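PDB 4ZKF: 2',5'-phosphodiesterase 12 from Homo sapiens, which belongs to the endonuclease/exonuclease/phosphatase family and carries a DNase I-like domain with bound magnesium ions behind an N-terminal domain of the E-set clan. Local coordinates for residues A[153-158]-A[183-188]; A[261-266]-A[330-335]; A[307-312]-A[349-354]; A[367-372]-A[382-387]. All coordinates share one frame; numbering follows the deposited sequence.

Contact 1: A[153-158]-A[183-188]; sequences YNILAD and YRQNLI
One face of the Arg184 guanidinium lies against Leu156, whose CG sits 3.6 Å above the plane toward the rim, while Ile155 O and the backbone N of Asp158 lie at its edge. At that edge NH1 donates to Ile155 O, 3.0 Å away and in the carbonyl plane. NH1 and NH2 together clamp Leu156 O; the NH2 bond is 2.8 Å long but comes from above the carbonyl plane, whereas NH1 uses a lone pair. All three bonds are bent (135-143°), and NH1, which also donates to Pro449 O, must share its two hydrogens among three acceptors. A bend at chi3 (-64°) turns the arginine end squarely across the leucine. The contact thus ties helix 181-195 to the loop leaving strand 147-154 of the DNase I-like fold, where Asn154 OD1 accepts from Leu156 N to form an Asx turn. A water donates to Asp158 OD1 and accepts from Arg184 NH2. One helical turn on from Arg184, Ile188 CD1 packs 3.9 Å from Ile155 CB.

Contact 2: A[261-266]-A[330-335]; sequences DPLHKE and HIRHVS
A seam at the periphery of the DNase I-like domain joins the turn between helices 254-260 and 265-271 to the long helix 317-338. Its apolar part is Leu263, whose CG stands anti to the backbone N (chi1 -167°) and whose two methyls reach the helix. CD2 lies 3.7 Å from His333 CB and 3.9 Å from His330 CA, and CD1 approaches the edge of the Arg332 guanidinium. Alongside, the His264 ring presents its edge to the helix, CE1 being 3.9 Å from His330 N, while Leu263 CB lies over the centre of one face. Asp261 OD1 shapes the turn, accepting from Leu263 N at 3.0 Å in an Asx turn. Without a direct hydrogen bond across the seam, a water stands 2.7 Å from His264 NE2 and accepts a weak bond from ND1 of His330. Asp337 takes the polar ends of Arg332 and His333, and His250 O accepts from His330 NE2, which leaves apolar packing and one water to make the contact.

Contact 3: A[307-312]-A[349-354]; sequences NTHLYW and DFNSTP. With MG (magnesium ion), chain C.
His309 pairs with Asp349 in a parallel beta bridge: Asp349 N donates to Thr308 O at 3.1 Å and Leu310 N to Asp349 O at 3.0 Å. On the metal-bearing face, the His309 ring and Asp349 carboxylate run side by side, their planes 24° apart. With CG anti to the backbone N (chi1 -169° and 178°), both point toward one magnesium ion. Asp349 OD2, probably also hydrogen-bonded by Asn154 ND2, binds it at 2.6 Å; Asn351 OD1 lies 2.8 Å and His309 NE2 2.9 Å away, the ion being in the ring plane. These distances are long for magnesium: the modelled coordination is loose. The end of strand 302-309 and the loop after strand 344-349 form part of the metal site of the DNase I-like fold. Asn351 ND2 donates to Leu310 O at 2.9 Å, and an Asx turn, Asp349 OD1 accepting from Asn351 N, helps bring Asn351 round to the metal. Thr308 CG2 meets Phe350 CE2 at 3.7 Å, and Leu310 CD1 reaches that ring's edge.

Contact 4: A[367-372]-A[382-387]; sequences IPEDHE and RCNMSL
Ile367 and Leu387 make the close-packed end of this contact, a hydrogen-bonded antiparallel pair in which Ile367 N donates to Leu387 O at 3.0 Å and Leu387 N returns a bond to Ile367 O at 3.3 Å. Their side chains project from the same face of the pair, with Ile367 CG2 3.9 Å from Leu387 CB. Helices 317-338 and 357-364 cover both residues. The far end is more exposed and is held by polar groups. There Asn384 ND2 donates to Glu369 O over 2.7 Å, at 165° and with the acceptor almost in the amide plane, while Arg382 NH1 grips the other end of that amide at OD1. The Glu369 chain, bent at chi2 (92°), brings OE2 to 3.7 Å from Asn384 CB, with carboxylate and amide planes 36° apart. An antiparallel beta bridge between strands 366-367 and 387-388 thus closes a long irregular connection, within which Pro368 to His371 form a type I turn, His371 N bonding to Pro368 O.

Overall arrangement
Contacts 1 and 3 meet at the metal site: Asn154 ND2 of contact 1 lies 2.8 Å from Asp349 OD2 of contact 3, a probable hydrogen bond, although their centres are 18 Å apart. Contact 1 also brings the Leu156 side chain to about 5 Å from a bound magnesium ion. Contacts 2 and 4 lie farther out, with centres about 26 and 34 Å from the centre of the chain. Segments of contact 2 lie on helices 265-271 and 317-338, against which side chains of contact 4 pack; their nearest atoms are about 6 Å apart. Strand 302-309 of contact 3 is followed in the chain by helix 317-338. Contact 4 stays about 8 Å from contact 3 at the nearest atoms.

Contact 1: A[153-158]-A[183-188]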
loop_
_atom_site.group_PDB
_atom_site.type_symbol
_atom_site.label_atom_id
_atom_site.label_comp_id
_atom_site.label_asym_id
_atom_site.label_seq_id
_atom_site.Cartn_x
_atom_site.Cartn_y
_atom_site.Cartn_z
ATOM N N TYR A 153 1.439 5.995 -1.832
ATOM C CA TYR A 153 2.756 5.682 -1.260
ATOM C C TYR A 153 3.463 4.580 -2.029
ATOM O O TYR A 153 2.965 3.469 -2.107
ATOM C CB TYR A 153 2.584 5.262 0.201
ATOM C CG TYR A 153 3.792 5.329 1.117
ATOM C CD1 TYR A 153 4.986 5.949 0.741
ATOM C CD2 TYR A 153 3.710 4.784 2.394
ATOM C CE1 TYR A 153 6.067 6.013 1.638
ATOM C CE2 TYR A 153 4.775 4.852 3.295
ATOM C CZ TYR A 153 5.941 5.465 2.911
ATOM O OH TYR A 153 6.966 5.508 3.833
ATOM N N ASN A 154 4.616 4.915 -2.597
ATOM C CA ASN A 154 5.518 3.925 -3.153
ATOM C C ASN A 154 6.407 3.446 -2.009
ATOM O O ASN A 154 7.186 4.228 -1.468
ATOM C CB ASN A 154 6.330 4.525 -4.313
ATOM C CG ASN A 154 7.393 3.564 -4.872
ATOM O OD1 ASN A 154 8.025 2.811 -4.129
ATOM N ND2 ASN A 154 7.623 3.633 -6.183
ATOM N N ILE A 155 6.267 2.173 -1.631
ATOM C CA ILE A 155 6.857 1.694 -0.388
ATOM C C ILE A 155 8.206 0.984 -0.565
ATOM O O ILE A 155 8.711 0.403 0.387
ATOM C CB ILE A 155 5.872 0.737 0.363
ATOM C CG1 ILE A 155 5.544 -0.515 -0.471
ATOM C CG2 ILE A 155 4.595 1.495 0.743
ATOM C CD1 ILE A 155 4.731 -1.606 0.317
ATOM N N LEU A 156 8.771 1.055 -1.765
ATOM C CA LEU A 156 10.120 0.535 -2.081
ATOM C C LEU A 156 10.198 -0.993 -1.937
ATOM O O LEU A 156 10.289 -1.534 -0.833
ATOM C CB LEU A 156 11.188 1.219 -1.212
ATOM C CG LEU A 156 12.621 0.689 -1.391
ATOM C CD1 LEU A 156 12.998 0.709 -2.853
ATOM C CD2 LEU A 156 13.638 1.522 -0.568
ATOM N N ALA A 157 10.150 -1.676 -3.079
ATOM C CA ALA A 157 10.049 -3.133 -3.093
ATOM C C ALA A 157 11.349 -3.781 -2.629
ATOM O O ALA A 157 12.434 -3.386 -3.050
ATOM C CB ALA A 157 9.685 -3.635 -4.482
ATOM N N ASP A 158 11.214 -4.787 -1.774
ATOM C CA ASP A 158 12.358 -5.550 -1.314
ATOM C C ASP A 158 13.104 -6.130 -2.510
ATOM O O ASP A 158 14.321 -6.212 -2.505
ATOM C CB ASP A 158 11.904 -6.663 -0.363
ATOM C CG ASP A 158 13.064 -7.454 0.207
ATOM O OD1 ASP A 158 13.948 -6.847 0.846
ATOM O OD2 ASP A 158 13.085 -8.682 0.009
ATOM N N TYR A 183 12.401 -4.664 9.004
ATOM C CA TYR A 183 12.454 -3.362 9.666
ATOM C C TYR A 183 11.553 -2.359 8.948
ATOM O O TYR A 183 10.722 -1.693 9.584
ATOM C CB TYR A 183 13.894 -2.832 9.715
ATOM C CG TYR A 183 14.051 -1.510 10.469
ATOM C CD1 TYR A 183 14.278 -1.496 11.839
ATOM C CD2 TYR A 183 13.975 -0.286 9.805
ATOM C CE1 TYR A 183 14.413 -0.304 12.529
ATOM C CE2 TYR A 183 14.110 0.908 10.480
ATOM C CZ TYR A 183 14.331 0.892 11.851
ATOM O OH TYR A 183 14.478 2.086 12.534
ATOM N N ARG A 184 11.716 -2.234 7.631
ATOM C CA ARG A 184 10.910 -1.260 6.888
ATOM C C ARG A 184 9.415 -1.566 7.006
ATOM O O ARG A 184 8.612 -0.650 7.163
ATOM C CB ARG A 184 11.342 -1.193 5.413
ATOM C CG ARG A 184 12.789 -0.690 5.260
ATOM C CD ARG A 184 13.107 -0.230 3.847
ATOM N NE ARG A 184 13.037 -1.323 2.871
ATOM C CZ ARG A 184 12.084 -1.441 1.946
ATOM N NH1 ARG A 184 11.108 -0.536 1.864
ATOM N NH2 ARG A 184 12.103 -2.462 1.092
ATOM N N GLN A 185 9.040 -2.842 6.969
ATOM C CA GLN A 185 7.628 -3.178 7.101
ATOM C C GLN A 185 7.068 -2.779 8.462
ATOM O O GLN A 185 5.926 -2.348 8.558
ATOM C CB GLN A 185 7.396 -4.664 6.856
ATOM C CG GLN A 185 7.411 -5.019 5.383
ATOM C CD GLN A 185 6.512 -4.121 4.566
ATOM O OE1 GLN A 185 6.954 -3.506 3.590
ATOM N NE2 GLN A 185 5.240 -4.040 4.951
ATOM N N ASN A 186 7.860 -2.897 9.519
ATOM C CA ASN A 186 7.318 -2.536 10.822
ATOM C C ASN A 186 7.043 -1.031 10.844
ATOM O O ASN A 186 5.999 -0.590 11.332
ATOM C CB ASN A 186 8.249 -2.958 11.956
ATOM C CG ASN A 186 7.483 -3.421 13.189
ATOM O OD1 ASN A 186 6.338 -3.868 13.094
ATOM N ND2 ASN A 186 8.102 -3.300 14.346
ATOM N N LEU A 187 7.943 -0.245 10.255
ATOM C CA LEU A 187 7.714 1.195 10.171
ATOM C C LEU A 187 6.511 1.495 9.275
ATOM O O LEU A 187 5.713 2.367 9.573
ATOM C CB LEU A 187 8.954 1.923 9.642
ATOM C CG LEU A 187 9.961 2.418 10.692
ATOM C CD1 LEU A 187 10.568 1.245 11.501
ATOM C CD2 LEU A 187 11.054 3.252 10.014
ATOM N N ILE A 188 6.392 0.770 8.171
ATOM C CA ILE A 188 5.313 1.028 7.224
ATOM C C ILE A 188 3.979 0.668 7.865
ATOM O O ILE A 188 2.990 1.374 7.686
ATOM C CB ILE A 188 5.527 0.258 5.900
ATOM C CG1 ILE A 188 6.675 0.897 5.111
ATOM C CG2 ILE A 188 4.242 0.229 5.056
ATOM C CD1 ILE A 188 7.158 0.064 3.966
HETATM O O HOH W 1 8.077 -2.372 1.294
HETATM O O HOH W 2 14.152 -4.350 1.648
#

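Contact 2: A[261-266]-A[330-335]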
loop_
_atom_site.group_PDB
_atom_site.type_symbol
_atom_site.label_atom_id
_atom_site.label_comp_id
_atom_site.label_asym_id
_atom_site.label_seq_id
_atom_site.Cartn_x
_atom_site.Cartn_y
_atom_site.Cartn_z
ATOM N N ASP A 261 -7.891 -3.392 -27.257
ATOM C CA ASP A 261 -9.178 -2.832 -26.858
ATOM C C ASP A 261 -9.530 -1.660 -27.767
ATOM O O ASP A 261 -8.816 -0.665 -27.785
ATOM C CB ASP A 261 -9.129 -2.391 -25.389
ATOM C CG ASP A 261 -10.495 -2.024 -24.831
ATOM O OD1 ASP A 261 -11.380 -1.567 -25.582
ATOM O OD2 ASP A 261 -10.680 -2.179 -23.608
ATOM N N PRO A 262 -10.639 -1.773 -28.521
ATOM C CA PRO A 262 -11.026 -0.734 -29.487
ATOM C C PRO A 262 -11.255 0.632 -28.841
ATOM O O PRO A 262 -11.308 1.631 -29.553
ATOM C CB PRO A 262 -12.330 -1.279 -30.097
ATOM C CG PRO A 262 -12.820 -2.300 -29.129
ATOM C CD PRO A 262 -11.590 -2.898 -28.513
ATOM N N LEU A 263 -11.372 0.666 -27.515
ATOM C CA LEU A 263 -11.447 1.926 -26.781
ATOM C C LEU A 263 -10.277 2.852 -27.123
ATOM O O LEU A 263 -10.429 4.077 -27.149
ATOM C CB LEU A 263 -11.471 1.654 -25.274
ATOM C CG LEU A 263 -11.851 2.819 -24.365
ATOM C CD1 LEU A 263 -13.310 3.222 -24.596
ATOM C CD2 LEU A 263 -11.610 2.438 -22.912
ATOM N N HIS A 264 -9.115 2.263 -27.394
ATOM C CA HIS A 264 -7.906 3.040 -27.637
ATOM C C HIS A 264 -7.495 3.021 -29.107
ATOM O O HIS A 264 -6.329 3.247 -29.429
ATOM C CB HIS A 264 -6.764 2.513 -26.760
ATOM C CG HIS A 264 -7.165 2.324 -25.331
ATOM N ND1 HIS A 264 -7.423 3.385 -24.486
ATOM C CD2 HIS A 264 -7.403 1.203 -24.611
ATOM C CE1 HIS A 264 -7.792 2.923 -23.305
ATOM N NE2 HIS A 264 -7.792 1.602 -23.354
ATOM N N LYS A 265 -8.460 2.777 -29.993
ATOM C CA LYS A 265 -8.156 2.574 -31.408
ATOM C C LYS A 265 -7.540 3.821 -32.030
ATOM O O LYS A 265 -6.629 3.719 -32.842
ATOM C CB LYS A 265 -9.419 2.149 -32.182
ATOM C CG LYS A 265 -10.088 3.256 -32.987
ATOM C CD LYS A 265 -11.402 2.814 -33.627
ATOM C CE LYS A 265 -11.943 3.899 -34.562
ATOM N NZ LYS A 265 -10.899 4.413 -35.500
ATOM N N GLU A 266 -8.018 4.992 -31.620
ATOM C CA GLU A 266 -7.575 6.259 -32.196
ATOM C C GLU A 266 -6.136 6.566 -31.792
ATOM O O GLU A 266 -5.352 7.092 -32.581
ATOM C CB GLU A 266 -8.520 7.382 -31.758
ATOM C CG GLU A 266 -8.072 8.784 -32.101
ATOM C CD GLU A 266 -8.767 9.821 -31.240
ATOM O OE1 GLU A 266 -9.754 9.462 -30.555
ATOM O OE2 GLU A 266 -8.326 10.991 -31.242
ATOM N N HIS A 330 -9.293 4.899 -20.352
ATOM C CA HIS A 330 -9.895 3.784 -19.654
ATOM C C HIS A 330 -10.711 4.256 -18.451
ATOM O O HIS A 330 -11.811 3.760 -18.203
ATOM C CB HIS A 330 -8.843 2.776 -19.196
ATOM C CG HIS A 330 -9.437 1.623 -18.452
ATOM N ND1 HIS A 330 -10.273 0.713 -19.054
ATOM C CD2 HIS A 330 -9.360 1.262 -17.147
ATOM C CE1 HIS A 330 -10.677 -0.172 -18.158
ATOM N NE2 HIS A 330 -10.129 0.133 -16.995
ATOM N N ILE A 331 -10.170 5.207 -17.701
ATOM C CA ILE A 331 -10.864 5.702 -16.516
ATOM C C ILE A 331 -12.122 6.472 -16.907
ATOM O O ILE A 331 -13.130 6.416 -16.193
ATOM C CB ILE A 331 -9.928 6.568 -15.662
ATOM C CG1 ILE A 331 -8.872 5.662 -15.031
ATOM C CG2 ILE A 331 -10.686 7.335 -14.582
ATOM C CD1 ILE A 331 -7.665 6.411 -14.520
ATOM N N ARG A 332 -12.074 7.175 -18.041
ATOM C CA ARG A 332 -13.267 7.848 -18.550
ATOM C C ARG A 332 -14.356 6.818 -18.825
ATOM O O ARG A 332 -15.510 7.002 -18.433
ATOM C CB ARG A 332 -12.972 8.645 -19.829
ATOM C CG ARG A 332 -14.086 9.634 -20.190
ATOM C CD ARG A 332 -14.261 9.753 -21.696
ATOM N NE ARG A 332 -14.403 8.431 -22.307
ATOM C CZ ARG A 332 -15.551 7.759 -22.407
ATOM N NH1 ARG A 332 -16.678 8.286 -21.948
ATOM N NH2 ARG A 332 -15.568 6.558 -22.973
ATOM N N HIS A 333 -13.978 5.737 -19.498
ATOM C CA HIS A 333 -14.925 4.660 -19.800
ATOM C C HIS A 333 -15.577 4.109 -18.528
ATOM O O HIS A 333 -16.801 4.017 -18.429
ATOM C CB HIS A 333 -14.226 3.537 -20.562
ATOM C CG HIS A 333 -15.077 2.322 -20.759
ATOM N ND1 HIS A 333 -16.226 2.336 -21.516
ATOM C CD2 HIS A 333 -14.943 1.055 -20.301
ATOM C CE1 HIS A 333 -16.768 1.131 -21.515
ATOM N NE2 HIS A 333 -16.008 0.333 -20.788
ATOM N N VAL A 334 -14.766 3.758 -17.539
ATOM C CA VAL A 334 -15.330 3.237 -16.295
ATOM C C VAL A 334 -16.209 4.265 -15.579
ATOM O O VAL A 334 -17.336 3.957 -15.167
ATOM C CB VAL A 334 -14.211 2.764 -15.339
ATOM C CG1 VAL A 334 -14.792 2.252 -14.021
ATOM C CG2 VAL A 334 -13.374 1.694 -16.012
ATOM N N SER A 335 -15.698 5.483 -15.417
ATOM C CA SER A 335 -16.353 6.452 -14.547
ATOM C C SER A 335 -17.505 7.183 -15.227
ATOM O O SER A 335 -18.329 7.778 -14.541
ATOM C CB SER A 335 -15.347 7.490 -14.029
ATOM O OG SER A 335 -14.828 8.275 -15.086
HETATM O O HOH W 3 -9.079 -0.013 -21.554
#

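Contact 3: A[307-312]-A[349-354]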
loop_
_atom_site.group_PDB
_atom_site.type_symbol
_atom_site.label_atom_id
_atom_site.label_comp_id
_atom_site.label_asym_id
_atom_site.label_seq_id
_atom_site.Cartn_x
_atom_site.Cartn_y
_atom_site.Cartn_z
ATOM N N ASN A 307 -4.980 3.579 -9.501
ATOM C CA ASN A 307 -3.655 3.506 -8.896
ATOM C C ASN A 307 -2.706 2.994 -9.947
ATOM O O ASN A 307 -3.037 2.041 -10.646
ATOM C CB ASN A 307 -3.675 2.576 -7.675
ATOM C CG ASN A 307 -2.328 2.467 -6.973
ATOM O OD1 ASN A 307 -1.489 3.373 -7.034
ATOM N ND2 ASN A 307 -2.142 1.376 -6.259
ATOM N N THR A 308 -1.546 3.618 -10.094
ATOM C CA THR A 308 -0.589 3.094 -11.058
ATOM C C THR A 308 0.864 3.352 -10.688
ATOM O O THR A 308 1.179 4.098 -9.765
ATOM C CB THR A 308 -0.851 3.666 -12.482
ATOM O OG1 THR A 308 -0.156 2.865 -13.443
ATOM C CG2 THR A 308 -0.401 5.149 -12.608
ATOM N N HIS A 309 1.744 2.681 -11.418
ATOM C CA HIS A 309 3.179 2.927 -11.348
ATOM C C HIS A 309 3.658 2.944 -12.776
ATOM O O HIS A 309 3.693 1.893 -13.413
ATOM C CB HIS A 309 3.894 1.837 -10.545
ATOM C CG HIS A 309 5.326 2.164 -10.220
ATOM N ND1 HIS A 309 6.162 1.258 -9.600
ATOM C CD2 HIS A 309 6.052 3.283 -10.412
ATOM C CE1 HIS A 309 7.353 1.812 -9.437
ATOM N NE2 HIS A 309 7.317 3.039 -9.914
ATOM N N LEU A 310 4.011 4.119 -13.292
ATOM C CA LEU A 310 4.314 4.238 -14.713
ATOM C C LEU A 310 5.758 3.871 -14.974
ATOM O O LEU A 310 6.547 3.733 -14.043
ATOM C CB LEU A 310 4.043 5.651 -15.226
ATOM C CG LEU A 310 2.604 6.159 -15.201
ATOM C CD1 LEU A 310 2.551 7.420 -16.038
ATOM C CD2 LEU A 310 1.642 5.100 -15.739
ATOM N N TYR A 311 6.090 3.728 -16.252
ATOM C CA TYR A 311 7.442 3.368 -16.675
ATOM C C TYR A 311 8.482 4.290 -16.060
ATOM O O TYR A 311 8.295 5.502 -16.018
ATOM C CB TYR A 311 7.528 3.404 -18.199
ATOM C CG TYR A 311 8.871 3.005 -18.774
ATOM C CD1 TYR A 311 9.508 1.830 -18.375
ATOM C CD2 TYR A 311 9.484 3.788 -19.741
ATOM C CE1 TYR A 311 10.732 1.459 -18.920
ATOM C CE2 TYR A 311 10.705 3.425 -20.288
ATOM C CZ TYR A 311 11.317 2.262 -19.879
ATOM O OH TYR A 311 12.531 1.916 -20.427
ATOM N N TRP A 312 9.582 3.696 -15.603
ATOM C CA TRP A 312 10.541 4.362 -14.734
ATOM C C TRP A 312 11.668 5.128 -15.433
ATOM O O TRP A 312 12.224 6.064 -14.859
ATOM C CB TRP A 312 11.174 3.326 -13.806
ATOM C CG TRP A 312 12.063 2.387 -14.548
ATOM C CD1 TRP A 312 11.695 1.245 -15.196
ATOM C CD2 TRP A 312 13.476 2.525 -14.747
ATOM N NE1 TRP A 312 12.795 0.656 -15.779
ATOM C CE2 TRP A 312 13.900 1.423 -15.516
ATOM C CE3 TRP A 312 14.425 3.471 -14.339
ATOM C CZ2 TRP A 312 15.230 1.238 -15.888
ATOM C CZ3 TRP A 312 15.746 3.287 -14.710
ATOM C CH2 TRP A 312 16.137 2.178 -15.476
ATOM N N ASP A 349 2.636 6.521 -8.500
ATOM C CA ASP A 349 3.993 6.962 -8.773
ATOM C C ASP A 349 4.066 7.116 -10.280
ATOM O O ASP A 349 4.126 6.120 -10.999
ATOM C CB ASP A 349 5.021 5.950 -8.265
ATOM C CG ASP A 349 6.449 6.355 -8.581
ATOM O OD1 ASP A 349 6.667 7.331 -9.341
ATOM O OD2 ASP A 349 7.364 5.688 -8.067
ATOM N N PHE A 350 4.044 8.363 -10.754
ATOM C CA PHE A 350 3.929 8.613 -12.183
ATOM C C PHE A 350 5.296 8.769 -12.831
ATOM O O PHE A 350 5.397 8.875 -14.057
ATOM C CB PHE A 350 3.050 9.836 -12.433
ATOM C CG PHE A 350 1.616 9.617 -12.022
ATOM C CD1 PHE A 350 1.219 9.832 -10.713
ATOM C CD2 PHE A 350 0.692 9.129 -12.926
ATOM C CE1 PHE A 350 -0.098 9.602 -10.316
ATOM C CE2 PHE A 350 -0.621 8.889 -12.539
ATOM C CZ PHE A 350 -1.015 9.129 -11.231
ATOM N N ASN A 351 6.339 8.741 -12.005
ATOM C CA ASN A 351 7.714 8.874 -12.496
ATOM C C ASN A 351 7.853 10.084 -13.410
ATOM O O ASN A 351 8.611 10.048 -14.378
ATOM C CB ASN A 351 8.157 7.604 -13.238
ATOM C CG ASN A 351 8.790 6.585 -12.319
ATOM O OD1 ASN A 351 9.692 6.911 -11.548
ATOM N ND2 ASN A 351 8.319 5.343 -12.391
ATOM N N SER A 352 7.112 11.143 -13.085
ATOM C CA SER A 352 7.055 12.364 -13.894
ATOM C C SER A 352 7.051 13.594 -13.003
ATOM O O SER A 352 6.181 13.733 -12.141
ATOM C CB SER A 352 5.801 12.395 -14.782
ATOM O OG SER A 352 5.712 11.247 -15.591
ATOM N N THR A 353 8.013 14.486 -13.215
ATOM C CA THR A 353 8.041 15.752 -12.497
ATOM C C THR A 353 7.048 16.753 -13.117
ATOM O O THR A 353 6.563 16.544 -14.229
ATOM C CB THR A 353 9.471 16.375 -12.489
ATOM O OG1 THR A 353 9.870 16.680 -13.828
ATOM C CG2 THR A 353 10.473 15.418 -11.862
ATOM N N PRO A 354 6.734 17.839 -12.390
ATOM C CA PRO A 354 5.742 18.798 -12.902
ATOM C C PRO A 354 6.132 19.495 -14.214
ATOM O O PRO A 354 5.265 20.079 -14.850
ATOM C CB PRO A 354 5.624 19.815 -11.755
ATOM C CG PRO A 354 5.916 18.997 -10.525
ATOM C CD PRO A 354 7.002 18.046 -10.953
HETATM MG MG MG C . 9.381 5.050 -9.531
HETATM O O HOH W 4 10.623 4.583 -7.299
#

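Contact 4: A[367-372]-A[382-387]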
loop_
_atom_site.group_PDB
_atom_site.type_symbol
_atom_site.label_atom_id
_atom_site.label_comp_id
_atom_site.label_asym_id
_atom_site.label_seq_id
_atom_site.Cartn_x
_atom_site.Cartn_y
_atom_site.Cartn_z
ATOM N N ILE A 367 -2.134 18.073 -24.999
ATOM C CA ILE A 367 -0.717 18.323 -25.216
ATOM C C ILE A 367 -0.478 18.458 -26.729
ATOM O O ILE A 367 -1.063 17.717 -27.527
ATOM C CB ILE A 367 0.173 17.214 -24.600
ATOM C CG1 ILE A 367 1.659 17.525 -24.826
ATOM C CG2 ILE A 367 -0.184 15.855 -25.165
ATOM C CD1 ILE A 367 2.601 16.627 -24.061
ATOM N N PRO A 368 0.337 19.446 -27.131
ATOM C CA PRO A 368 0.538 19.652 -28.567
ATOM C C PRO A 368 1.537 18.667 -29.164
ATOM O O PRO A 368 2.394 18.115 -28.452
ATOM C CB PRO A 368 1.073 21.083 -28.637
ATOM C CG PRO A 368 1.822 21.238 -27.365
ATOM C CD PRO A 368 0.985 20.503 -26.337
ATOM N N GLU A 369 1.439 18.465 -30.474
ATOM C CA GLU A 369 2.289 17.501 -31.147
ATOM C C GLU A 369 3.756 17.940 -31.129
ATOM O O GLU A 369 4.652 17.123 -31.328
ATOM C CB GLU A 369 1.791 17.264 -32.578
ATOM C CG GLU A 369 2.003 18.410 -33.557
ATOM C CD GLU A 369 3.316 18.296 -34.310
ATOM O OE1 GLU A 369 4.044 19.312 -34.388
ATOM O OE2 GLU A 369 3.622 17.190 -34.817
ATOM N N ASP A 370 4.013 19.211 -30.827
ATOM C CA ASP A 370 5.391 19.703 -30.843
ATOM C C ASP A 370 6.075 19.723 -29.473
ATOM O O ASP A 370 7.165 20.281 -29.344
ATOM C CB ASP A 370 5.445 21.108 -31.470
ATOM C CG ASP A 370 4.639 22.141 -30.698
ATOM O OD1 ASP A 370 3.886 21.773 -29.777
ATOM O OD2 ASP A 370 4.756 23.342 -31.023
ATOM N N HIS A 371 5.463 19.109 -28.455
ATOM C CA HIS A 371 6.105 19.049 -27.140
ATOM C C HIS A 371 7.386 18.241 -27.235
ATOM O O HIS A 371 7.445 17.252 -27.967
ATOM C CB HIS A 371 5.187 18.439 -26.076
ATOM C CG HIS A 371 5.654 18.691 -24.676
ATOM N ND1 HIS A 371 6.722 18.023 -24.112
ATOM C CD2 HIS A 371 5.220 19.566 -23.738
ATOM C CE1 HIS A 371 6.915 18.465 -22.883
ATOM N NE2 HIS A 371 6.021 19.408 -22.633
ATOM N N GLU A 372 8.405 18.652 -26.489
ATOM C CA GLU A 372 9.718 18.023 -26.595
ATOM C C GLU A 372 9.761 16.579 -26.098
ATOM O O GLU A 372 10.638 15.820 -26.507
ATOM C CB GLU A 372 10.768 18.852 -25.849
ATOM C CG GLU A 372 10.546 18.965 -24.353
ATOM C CD GLU A 372 11.621 19.796 -23.677
ATOM O OE1 GLU A 372 12.428 20.424 -24.399
ATOM O OE2 GLU A 372 11.663 19.820 -22.428
ATOM N N ARG A 382 11.043 8.861 -31.778
ATOM C CA ARG A 382 10.157 10.023 -31.824
ATOM C C ARG A 382 8.732 9.635 -32.236
ATOM O O ARG A 382 8.544 8.801 -33.122
ATOM C CB ARG A 382 10.747 11.062 -32.783
ATOM C CG ARG A 382 9.766 12.012 -33.401
ATOM C CD ARG A 382 10.462 13.024 -34.322
ATOM N NE ARG A 382 11.552 13.762 -33.674
ATOM C CZ ARG A 382 11.405 14.925 -33.041
ATOM N NH1 ARG A 382 10.207 15.486 -32.949
ATOM N NH2 ARG A 382 12.456 15.527 -32.492
ATOM N N CYS A 383 7.732 10.224 -31.582
ATOM C CA CYS A 383 6.333 9.923 -31.890
ATOM C C CYS A 383 5.380 11.103 -31.663
ATOM O O CYS A 383 4.360 10.971 -30.983
ATOM C CB CYS A 383 5.858 8.723 -31.068
ATOM S SG CYS A 383 6.189 8.860 -29.297
ATOM N N ASN A 384 5.697 12.244 -32.267
ATOM C CA ASN A 384 4.879 13.457 -32.133
ATOM C C ASN A 384 3.405 13.256 -32.439
ATOM O O ASN A 384 3.033 12.788 -33.512
ATOM C CB ASN A 384 5.443 14.558 -33.034
ATOM C CG ASN A 384 6.857 14.933 -32.654
ATOM O OD1 ASN A 384 7.803 14.227 -32.992
ATOM N ND2 ASN A 384 7.009 16.032 -31.921
ATOM N N MET A 385 2.563 13.616 -31.475
ATOM C CA MET A 385 1.126 13.511 -31.649
ATOM C C MET A 385 0.437 14.482 -30.699
ATOM O O MET A 385 1.002 14.866 -29.678
ATOM C CB MET A 385 0.643 12.073 -31.400
ATOM C CG MET A 385 0.871 11.531 -29.976
ATOM S SD MET A 385 0.353 9.791 -29.774
ATOM C CE MET A 385 1.641 8.962 -30.670
ATOM N N SER A 386 -0.777 14.877 -31.039
ATOM C CA SER A 386 -1.586 15.679 -30.130
ATOM C C SER A 386 -2.584 14.786 -29.420
ATOM O O SER A 386 -3.275 13.992 -30.057
ATOM C CB SER A 386 -2.324 16.785 -30.875
ATOM O OG SER A 386 -3.397 16.242 -31.617
ATOM N N LEU A 387 -2.660 14.919 -28.102
ATOM C CA LEU A 387 -3.603 14.153 -27.302
ATOM C C LEU A 387 -4.533 15.083 -26.554
ATOM O O LEU A 387 -4.166 16.215 -26.256
ATOM C CB LEU A 387 -2.859 13.253 -26.312
ATOM C CG LEU A 387 -1.884 12.252 -26.923
ATOM C CD1 LEU A 387 -1.207 11.455 -25.828
ATOM C CD2 LEU A 387 -2.621 11.333 -27.881
#